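NADH kinase POS5, mitochondrial (Saccharomyces cerevisiae, PDB 3AFO) phosphorylates NADH, with a twofold preference over NAD(+), using ATP in mitochondria, and is a key source of the cellular reductant NADPH. Local coordinates at residues 14-19 with 72-77; 44-49 with 57-62; 65-70 with 99-104. One frame throughout, in Å; residues are numbered along the deposited sequence.

Interaction 1: residues 14-19 with 72-77; sequences NNLRSS and EVNVIV
This is a small apolar contact in which one leucine, L16, lies on N74 and I76, beside one face of strand 74-76. L16 belongs to the loop between strands 8-12 and 23-25, and strand 74-76 is part of the parallel sheet of the alpha/beta domain. N74 and I76 alternate with V75, so both aim their CB atoms at the loop while V75 turns its own away. L16 has CG anti to its carbonyl carbon (chi1 -55°), which carries both methyls out toward the strand. CD2 sits over the flat amide of N74, 3.6 Å from N74 CG, and is slightly closer to the nitrogen side of that group than to the oxygen. The hydrogen bond from N74 ND2 to N43 OD1 on the adjacent strand probably limits how far the amide can turn; the leucine covers a group already held by its polar end. CD1 lies against N74 CB and I76 CG1, with L16 CD1 3.8 Å from I76 CG1 and the CD1 methyl of I76 close behind. L16 runs alongside N74 and I76, its side chain and theirs pointing in opposite senses, and no hydrogen bond crosses the contact. With an alanine here both methyls go, which would probably open a gap over the N74 amide and leave I76 without its apolar partner from the loop. Y104 of strand 101-105 touches both L16 and N74. The L16 carbonyl is tied to R114 NE on helix 108-114, whose I111 packs on I76, whereas V75 points to the other side of the sheet and meets I63, L66 and H67 of helix 53-69.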
loop_
_atom_site.group_PDB
_atom_site.type_symbol
_atom_site.label_atom_id
_atom_site.label_comp_id
_atom_site.label_asym_id
_atom_site.label_seq_id
_atom_site.Cartn_x
_atom_site.Cartn_y
_atom_site.Cartn_z
ATOM N N ASN A 14 -8.758 -51.092 3.235
ATOM C CA ASN A 14 -9.829 -51.659 2.410
ATOM C C ASN A 14 -10.734 -52.633 3.173
ATOM O O ASN A 14 -11.750 -53.065 2.643
ATOM C CB ASN A 14 -9.287 -52.302 1.125
ATOM C CG ASN A 14 -8.446 -53.530 1.391
ATOM O OD1 ASN A 14 -8.714 -54.299 2.312
ATOM N ND2 ASN A 14 -7.424 -53.727 0.570
ATOM N N ASN A 15 -10.364 -52.976 4.407
ATOM C CA ASN A 15 -11.245 -53.746 5.295
ATOM C C ASN A 15 -12.432 -52.919 5.781
ATOM O O ASN A 15 -13.390 -53.471 6.332
ATOM C CB ASN A 15 -10.490 -54.277 6.520
ATOM C CG ASN A 15 -9.463 -55.343 6.172
ATOM O OD1 ASN A 15 -9.327 -55.757 5.014
ATOM N ND2 ASN A 15 -8.728 -55.792 7.181
ATOM N N LEU A 16 -12.358 -51.600 5.592
ATOM C CA LEU A 16 -13.417 -50.689 6.032
ATOM C C LEU A 16 -14.409 -50.381 4.915
ATOM O O LEU A 16 -14.087 -50.511 3.734
ATOM C CB LEU A 16 -12.825 -49.381 6.583
ATOM C CG LEU A 16 -11.787 -49.484 7.708
ATOM C CD1 LEU A 16 -11.311 -48.097 8.139
ATOM C CD2 LEU A 16 -12.333 -50.275 8.908
ATOM N N ARG A 17 -15.607 -49.957 5.320
ATOM C CA ARG A 17 -16.702 -49.617 4.419
ATOM C C ARG A 17 -16.478 -48.263 3.759
ATOM O O ARG A 17 -15.798 -47.404 4.315
ATOM C CB ARG A 17 -18.031 -49.570 5.188
ATOM C CG ARG A 17 -18.320 -50.773 6.098
ATOM C CD ARG A 17 -18.744 -52.004 5.318
ATOM N NE ARG A 17 -20.054 -51.857 4.686
ATOM C CZ ARG A 17 -20.928 -52.856 4.544
ATOM N NH1 ARG A 17 -20.646 -54.064 5.010
ATOM N NH2 ARG A 17 -22.089 -52.638 3.946
ATOM N N SER A 18 -17.074 -48.084 2.581
ATOM C CA SER A 18 -17.066 -46.811 1.849
ATOM C C SER A 18 -17.557 -45.633 2.682
ATOM O O SER A 18 -18.385 -45.800 3.579
ATOM C CB SER A 18 -17.931 -46.933 0.589
ATOM O OG SER A 18 -17.300 -47.759 -0.373
ATOM N N SER A 19 -17.054 -44.440 2.360
ATOM C CA SER A 19 -17.399 -43.198 3.066
ATOM C C SER A 19 -18.893 -42.965 3.202
ATOM O O SER A 19 -19.670 -43.246 2.290
ATOM C CB SER A 19 -16.798 -41.982 2.356
ATOM O OG SER A 19 -15.486 -42.239 1.913
ATOM N N GLU A 72 -17.203 -48.214 17.960
ATOM C CA GLU A 72 -17.597 -48.218 16.542
ATOM C C GLU A 72 -16.596 -47.508 15.605
ATOM O O GLU A 72 -16.643 -47.685 14.378
ATOM C CB GLU A 72 -19.010 -47.628 16.378
ATOM C CG GLU A 72 -19.100 -46.083 16.439
ATOM C CD GLU A 72 -19.220 -45.515 17.856
ATOM O OE1 GLU A 72 -18.763 -46.156 18.834
ATOM O OE2 GLU A 72 -19.780 -44.407 17.986
ATOM N N VAL A 73 -15.684 -46.727 16.186
ATOM C CA VAL A 73 -14.758 -45.899 15.403
ATOM C C VAL A 73 -13.560 -46.673 14.864
ATOM O O VAL A 73 -12.931 -47.451 15.579
ATOM C CB VAL A 73 -14.311 -44.630 16.195
ATOM C CG1 VAL A 73 -13.014 -44.032 15.629
ATOM C CG2 VAL A 73 -15.423 -43.597 16.186
ATOM N N ASN A 74 -13.257 -46.444 13.590
ATOM C CA ASN A 74 -12.089 -47.023 12.950
ATOM C C ASN A 74 -11.081 -45.946 12.602
ATOM O O ASN A 74 -11.418 -44.980 11.915
ATOM C CB ASN A 74 -12.501 -47.796 11.697
ATOM C CG ASN A 74 -13.607 -48.807 11.983
ATOM O OD1 ASN A 74 -13.469 -49.657 12.866
ATOM N ND2 ASN A 74 -14.723 -48.685 11.271
ATOM N N VAL A 75 -9.841 -46.141 13.062
ATOM C CA VAL A 75 -8.752 -45.172 12.896
ATOM C C VAL A 75 -7.919 -45.470 11.652
ATOM O O VAL A 75 -7.359 -46.567 11.497
ATOM C CB VAL A 75 -7.824 -45.139 14.147
ATOM C CG1 VAL A 75 -6.504 -44.412 13.852
ATOM C CG2 VAL A 75 -8.531 -44.522 15.344
ATOM N N ILE A 76 -7.829 -44.475 10.775
ATOM C CA ILE A 76 -7.008 -44.554 9.583
ATOM C C ILE A 76 -5.851 -43.552 9.699
ATOM O O ILE A 76 -6.068 -42.395 10.062
ATOM C CB ILE A 76 -7.821 -44.203 8.318
ATOM C CG1 ILE A 76 -9.145 -44.990 8.271
ATOM C CG2 ILE A 76 -6.982 -44.445 7.087
ATOM C CD1 ILE A 76 -10.200 -44.420 7.269
ATOM N N VAL A 77 -4.635 -44.003 9.393
ATOM C CA VAL A 77 -3.459 -43.120 9.325
ATOM C C VAL A 77 -2.653 -43.524 8.105
ATOM O O VAL A 77 -2.905 -44.579 7.526
ATOM C CB VAL A 77 -2.561 -43.161 10.617
ATOM C CG1 VAL A 77 -3.337 -42.738 11.835
ATOM C CG2 VAL A 77 -1.946 -44.556 10.836
#

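Interaction 2: residues 44-49 with 57-62; sequences VYITKK and EAMVEF
Strand 44-48, bearing I46 and K48, and helix 57-62, bearing M59 and F62, run almost antiparallel, their axes at 160° and 9.2 Å apart at closest approach. M59 is the long reach from the helix: its chain is extended through the first two torsions and then turns at the sulfur (chi3 -94°), which sets the CE methyl against the strand backbone, between the I46 and K48 side chains. There M59 CE lies 3.5 Å from I46 O, and the same methyl meets I46 CG2 and K48 CG. The I46 carbonyl oxygen is buried here with no hydrogen-bonding partner, so the methyl covers it without satisfying it. This is the first half of a beta-alpha-beta crossover, strand 43-48 to helix 53-69 to strand 74-76, in the N-terminal alpha/beta domain of the NAD kinase family, and these side chains fill the layer between helix and sheet. One helical turn on from M59, F62 offers the edge of its ring to I46, with I46 CD1 near the ring plane and 3.8 Å from F62 CD2. K48 takes the crowded position for CG (chi1 66°), and its aliphatic chain crosses M59 at about a right angle, K48 CD 3.9 Å from M59 SD. Beyond that crossing the amine forms a salt bridge with E84 on helix 79-86, whose V81 and I85 also touch M59.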
loop_
_atom_site.group_PDB
_atom_site.type_symbol
_atom_site.label_atom_id
_atom_site.label_comp_id
_atom_site.label_asym_id
_atom_site.label_seq_id
_atom_site.Cartn_x
_atom_site.Cartn_y
_atom_site.Cartn_z
ATOM N N VAL A 44 -12.368 -42.554 10.860
ATOM C CA VAL A 44 -11.697 -41.292 11.159
ATOM C C VAL A 44 -10.251 -41.343 10.678
ATOM O O VAL A 44 -9.438 -42.099 11.207
ATOM C CB VAL A 44 -11.769 -40.973 12.672
ATOM C CG1 VAL A 44 -11.059 -39.644 13.003
ATOM C CG2 VAL A 44 -13.236 -40.917 13.134
ATOM N N TYR A 45 -9.943 -40.540 9.663
ATOM C CA TYR A 45 -8.577 -40.384 9.157
ATOM C C TYR A 45 -7.831 -39.264 9.896
ATOM O O TYR A 45 -8.297 -38.120 9.951
ATOM C CB TYR A 45 -8.599 -40.123 7.652
ATOM C CG TYR A 45 -7.263 -39.839 7.000
ATOM C CD1 TYR A 45 -6.141 -40.612 7.286
ATOM C CD2 TYR A 45 -7.137 -38.821 6.055
ATOM C CE1 TYR A 45 -4.922 -40.363 6.674
ATOM C CE2 TYR A 45 -5.920 -38.565 5.428
ATOM C CZ TYR A 45 -4.818 -39.339 5.744
ATOM O OH TYR A 45 -3.607 -39.101 5.134
ATOM N N ILE A 46 -6.672 -39.603 10.455
ATOM C CA ILE A 46 -5.912 -38.655 11.267
ATOM C C ILE A 46 -4.549 -38.402 10.651
ATOM O O ILE A 46 -3.805 -39.345 10.351
ATOM C CB ILE A 46 -5.733 -39.138 12.735
ATOM C CG1 ILE A 46 -7.058 -39.630 13.314
ATOM C CG2 ILE A 46 -5.161 -38.010 13.611
ATOM C CD1 ILE A 46 -6.896 -40.475 14.549
ATOM N N THR A 47 -4.233 -37.124 10.454
ATOM C CA THR A 47 -2.934 -36.713 9.935
ATOM C C THR A 47 -2.272 -35.771 10.928
ATOM O O THR A 47 -2.953 -35.111 11.715
ATOM C CB THR A 47 -3.063 -35.991 8.576
ATOM O OG1 THR A 47 -3.673 -34.709 8.766
ATOM C CG2 THR A 47 -3.908 -36.796 7.630
ATOM N N LYS A 48 -0.944 -35.712 10.891
ATOM C CA LYS A 48 -0.206 -34.836 11.802
ATOM C C LYS A 48 0.960 -34.165 11.106
ATOM O O LYS A 48 1.452 -34.642 10.090
ATOM C CB LYS A 48 0.291 -35.610 13.027
ATOM C CG LYS A 48 1.333 -36.686 12.725
ATOM C CD LYS A 48 1.827 -37.341 14.009
ATOM C CE LYS A 48 2.756 -38.527 13.719
ATOM N NZ LYS A 48 3.964 -38.150 12.910
ATOM N N LYS A 49 1.398 -33.046 11.666
ATOM C CA LYS A 49 2.598 -32.407 11.179
ATOM C C LYS A 49 3.767 -33.348 11.481
ATOM O O LYS A 49 3.946 -33.774 12.629
ATOM C CB LYS A 49 2.789 -31.041 11.836
ATOM C CG LYS A 49 3.978 -30.267 11.261
ATOM C CD LYS A 49 4.106 -28.911 11.907
ATOM C CE LYS A 49 5.457 -28.306 11.602
ATOM N NZ LYS A 49 5.765 -27.308 12.655
ATOM N N GLU A 57 2.682 -37.311 19.846
ATOM C CA GLU A 57 2.096 -37.533 21.163
ATOM C C GLU A 57 0.590 -37.334 21.160
ATOM O O GLU A 57 -0.147 -38.134 21.746
ATOM C CB GLU A 57 2.746 -36.616 22.201
ATOM C CG GLU A 57 4.146 -37.084 22.635
ATOM C CD GLU A 57 4.939 -36.002 23.354
ATOM O OE1 GLU A 57 4.322 -35.133 24.012
ATOM O OE2 GLU A 57 6.188 -36.020 23.254
ATOM N N ALA A 58 0.140 -36.266 20.501
ATOM C CA ALA A 58 -1.287 -35.959 20.394
ATOM C C ALA A 58 -2.036 -37.030 19.606
ATOM O O ALA A 58 -3.154 -37.397 19.974
ATOM C CB ALA A 58 -1.500 -34.592 19.756
ATOM N N MET A 59 -1.422 -37.529 18.533
ATOM C CA MET A 59 -2.042 -38.576 17.718
ATOM C C MET A 59 -2.288 -39.847 18.543
ATOM O O MET A 59 -3.387 -40.403 18.533
ATOM C CB MET A 59 -1.184 -38.895 16.500
ATOM C CG MET A 59 -1.780 -39.963 15.597
ATOM S SD MET A 59 -0.752 -40.287 14.174
ATOM C CE MET A 59 -1.541 -39.160 13.019
ATOM N N VAL A 60 -1.264 -40.286 19.265
ATOM C CA VAL A 60 -1.378 -41.465 20.123
ATOM C C VAL A 60 -2.458 -41.258 21.184
ATOM O O VAL A 60 -3.293 -42.140 21.414
ATOM C CB VAL A 60 -0.006 -41.831 20.741
ATOM C CG1 VAL A 60 -0.129 -42.959 21.771
ATOM C CG2 VAL A 60 0.954 -42.227 19.642
ATOM N N GLU A 61 -2.463 -40.077 21.802
ATOM C CA GLU A 61 -3.448 -39.735 22.825
ATOM C C GLU A 61 -4.871 -39.657 22.254
ATOM O O GLU A 61 -5.844 -40.066 22.908
ATOM C CB GLU A 61 -3.047 -38.419 23.503
ATOM C CG GLU A 61 -3.894 -38.011 24.696
ATOM C CD GLU A 61 -3.492 -36.647 25.269
ATOM O OE1 GLU A 61 -2.350 -36.195 25.033
ATOM O OE2 GLU A 61 -4.326 -36.024 25.960
ATOM N N PHE A 62 -4.999 -39.141 21.034
ATOM C CA PHE A 62 -6.311 -39.029 20.425
ATOM C C PHE A 62 -6.874 -40.406 20.059
ATOM O O PHE A 62 -8.026 -40.706 20.351
ATOM C CB PHE A 62 -6.267 -38.114 19.195
ATOM C CG PHE A 62 -7.614 -37.810 18.627
ATOM C CD1 PHE A 62 -8.566 -37.143 19.386
ATOM C CD2 PHE A 62 -7.930 -38.176 17.326
ATOM C CE1 PHE A 62 -9.841 -36.847 18.855
ATOM C CE2 PHE A 62 -9.189 -37.886 16.792
ATOM C CZ PHE A 62 -10.144 -37.225 17.563
#

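Interaction 3: residues 65-70 with 99-104; sequences HLHESY and RPHILY
The imidazoles of H67 and H101 meet rim to rim, neither covering a face of the other: each ring has the other's ND1 at its edge and in its plane. Their planes are tilted by 28°, with centroids 5.2 Å apart. In this alpha/beta domain the pair joins helix 53-69, near its C-terminal end, to the start of strand 101-105, beside strand 74-76, whose V75 packs on H67 and pairs through its backbone with Y104. The two nitrogens share a nearly straight hydrogen bond, H67 ND1 to H101 ND1 at 3.0 Å and 172°. Such a bond needs a proton on one ND1 and none on the other, so it is unlikely that both rings are fully protonated. H67 has CG anti to its carbonyl carbon (chi1 -75°), which sends the ring out from the helix toward the strand backbone. L93 touches both histidines, and the ring of F89 meets that of H101. Next to ND1 on the same ring, H67 CE1 lies 3.3 Å from I102 O. A water bridges the remaining nitrogen to this same carbonyl: it is 2.9 Å from H67 NE2 and donates a hydrogen bond to I102 O at 2.7 Å.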
loop_
_atom_site.group_PDB
_atom_site.type_symbol
_atom_site.label_atom_id
_atom_site.label_comp_id
_atom_site.label_asym_id
_atom_site.label_seq_id
_atom_site.Cartn_x
_atom_site.Cartn_y
_atom_site.Cartn_z
ATOM N N HIS A 65 -7.989 -42.326 23.082
ATOM C CA HIS A 65 -9.324 -41.860 23.435
ATOM C C HIS A 65 -10.442 -42.456 22.559
ATOM O O HIS A 65 -11.473 -42.878 23.078
ATOM C CB HIS A 65 -9.387 -40.328 23.416
ATOM C CG HIS A 65 -10.769 -39.783 23.587
ATOM N ND1 HIS A 65 -11.499 -39.951 24.744
ATOM C CD2 HIS A 65 -11.552 -39.059 22.750
ATOM C CE1 HIS A 65 -12.674 -39.362 24.610
ATOM N NE2 HIS A 65 -12.729 -38.810 23.411
ATOM N N LEU A 66 -10.247 -42.475 21.244
ATOM C CA LEU A 66 -11.247 -43.046 20.337
ATOM C C LEU A 66 -11.475 -44.534 20.629
ATOM O O LEU A 66 -12.616 -44.999 20.703
ATOM C CB LEU A 66 -10.835 -42.847 18.873
ATOM C CG LEU A 66 -10.670 -41.387 18.415
ATOM C CD1 LEU A 66 -10.206 -41.319 16.974
ATOM C CD2 LEU A 66 -11.977 -40.609 18.624
ATOM N N HIS A 67 -10.375 -45.259 20.812
ATOM C CA HIS A 67 -10.427 -46.692 21.073
ATOM C C HIS A 67 -11.031 -47.013 22.428
ATOM O O HIS A 67 -11.683 -48.040 22.583
ATOM C CB HIS A 67 -9.046 -47.316 20.955
ATOM C CG HIS A 67 -8.572 -47.462 19.546
ATOM N ND1 HIS A 67 -7.276 -47.797 19.234
ATOM C CD2 HIS A 67 -9.218 -47.313 18.364
ATOM C CE1 HIS A 67 -7.142 -47.863 17.922
ATOM N NE2 HIS A 67 -8.306 -47.569 17.370
ATOM N N GLU A 68 -10.805 -46.143 23.403
ATOM C CA GLU A 68 -11.419 -46.298 24.717
ATOM C C GLU A 68 -12.913 -45.961 24.701
ATOM O O GLU A 68 -13.710 -46.691 25.273
ATOM C CB GLU A 68 -10.700 -45.448 25.768
ATOM C CG GLU A 68 -9.384 -46.045 26.275
ATOM C CD GLU A 68 -8.602 -45.099 27.187
ATOM O OE1 GLU A 68 -9.130 -44.027 27.557
ATOM O OE2 GLU A 68 -7.447 -45.432 27.536
ATOM N N SER A 69 -13.293 -44.874 24.026
ATOM C CA SER A 69 -14.637 -44.304 24.211
ATOM C C SER A 69 -15.645 -44.566 23.100
ATOM O O SER A 69 -16.849 -44.469 23.337
ATOM C CB SER A 69 -14.553 -42.799 24.461
ATOM O OG SER A 69 -14.127 -42.537 25.778
ATOM N N TYR A 70 -15.154 -44.856 21.898
ATOM C CA TYR A 70 -16.001 -45.082 20.729
ATOM C C TYR A 70 -15.632 -46.394 20.020
ATOM O O TYR A 70 -14.909 -46.373 19.031
ATOM C CB TYR A 70 -15.883 -43.900 19.749
ATOM C CG TYR A 70 -16.207 -42.578 20.382
ATOM C CD1 TYR A 70 -17.525 -42.117 20.443
ATOM C CD2 TYR A 70 -15.204 -41.790 20.944
ATOM C CE1 TYR A 70 -17.833 -40.915 21.043
ATOM C CE2 TYR A 70 -15.501 -40.577 21.549
ATOM C CZ TYR A 70 -16.815 -40.147 21.594
ATOM O OH TYR A 70 -17.114 -38.946 22.189
ATOM N N ARG A 99 -6.959 -57.831 22.444
ATOM C CA ARG A 99 -7.578 -56.657 21.826
ATOM C C ARG A 99 -6.539 -55.551 21.620
ATOM O O ARG A 99 -6.536 -54.563 22.357
ATOM C CB ARG A 99 -8.746 -56.152 22.682
ATOM C CG ARG A 99 -9.944 -57.104 22.724
ATOM C CD ARG A 99 -10.958 -56.656 23.752
ATOM N NE ARG A 99 -11.528 -55.352 23.422
ATOM C CZ ARG A 99 -12.093 -54.542 24.308
ATOM N NH1 ARG A 99 -12.162 -54.897 25.583
ATOM N NH2 ARG A 99 -12.590 -53.373 23.923
ATOM N N PRO A 100 -5.651 -55.719 20.621
ATOM C CA PRO A 100 -4.664 -54.677 20.336
ATOM C C PRO A 100 -5.307 -53.438 19.699
ATOM O O PRO A 100 -6.409 -53.524 19.135
ATOM C CB PRO A 100 -3.718 -55.351 19.336
ATOM C CG PRO A 100 -4.546 -56.379 18.662
ATOM C CD PRO A 100 -5.525 -56.863 19.698
ATOM N N HIS A 101 -4.631 -52.295 19.813
ATOM C CA HIS A 101 -5.024 -51.106 19.070
ATOM C C HIS A 101 -4.917 -51.434 17.594
ATOM O O HIS A 101 -3.886 -51.909 17.137
ATOM C CB HIS A 101 -4.105 -49.932 19.419
ATOM C CG HIS A 101 -4.253 -49.457 20.829
ATOM N ND1 HIS A 101 -5.213 -48.544 21.206
ATOM C CD2 HIS A 101 -3.577 -49.782 21.956
ATOM C CE1 HIS A 101 -5.119 -48.322 22.507
ATOM N NE2 HIS A 101 -4.138 -49.066 22.985
ATOM N N ILE A 102 -5.988 -51.196 16.850
ATOM C CA ILE A 102 -5.962 -51.430 15.412
ATOM C C ILE A 102 -5.820 -50.102 14.668
ATOM O O ILE A 102 -6.548 -49.160 14.935
ATOM C CB ILE A 102 -7.217 -52.192 14.919
ATOM C CG1 ILE A 102 -7.358 -53.528 15.665
ATOM C CG2 ILE A 102 -7.131 -52.415 13.412
ATOM C CD1 ILE A 102 -8.720 -54.197 15.506
ATOM N N LEU A 103 -4.852 -50.049 13.763
ATOM C CA LEU A 103 -4.625 -48.899 12.907
ATOM C C LEU A 103 -4.820 -49.360 11.481
ATOM O O LEU A 103 -4.096 -50.236 11.010
ATOM C CB LEU A 103 -3.191 -48.380 13.066
ATOM C CG LEU A 103 -2.739 -47.961 14.473
ATOM C CD1 LEU A 103 -1.292 -47.481 14.423
ATOM C CD2 LEU A 103 -3.661 -46.889 15.070
ATOM N N TYR A 104 -5.788 -48.770 10.792
ATOM C CA TYR A 104 -6.001 -49.071 9.376
ATOM C C TYR A 104 -5.190 -48.133 8.495
ATOM O O TYR A 104 -5.106 -46.929 8.765
ATOM C CB TYR A 104 -7.484 -49.004 9.032
ATOM C CG TYR A 104 -8.301 -49.992 9.829
ATOM C CD1 TYR A 104 -8.499 -51.296 9.365
ATOM C CD2 TYR A 104 -8.863 -49.632 11.045
ATOM C CE1 TYR A 104 -9.229 -52.214 10.101
ATOM C CE2 TYR A 104 -9.594 -50.537 11.786
ATOM C CZ TYR A 104 -9.772 -51.827 11.305
ATOM O OH TYR A 104 -10.503 -52.714 12.050
HETATM O O HOH W 1 -9.124 -48.386 14.717
#

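Strand 74-76, part of interaction 1, lies between the strands used by interactions 2 and 3, the centres of the three contacts 12 to 15 Å apart. Interactions 1 and 2 meet through the sheet, where N74 O and V44 N are 2.8 Å apart, probably hydrogen-bonded. On the strand's other side V75 O and Y104 N, also at 2.8 Å, tie interaction 1 to interaction 3. Helix 53-69 serves interactions 2 and 3 in succession, and I46 CD1 comes 4.2 Å from L66 CD1 where they touch. Bound NADH is distant: the side chain of T47, in interaction 2, is about 12 Å from it.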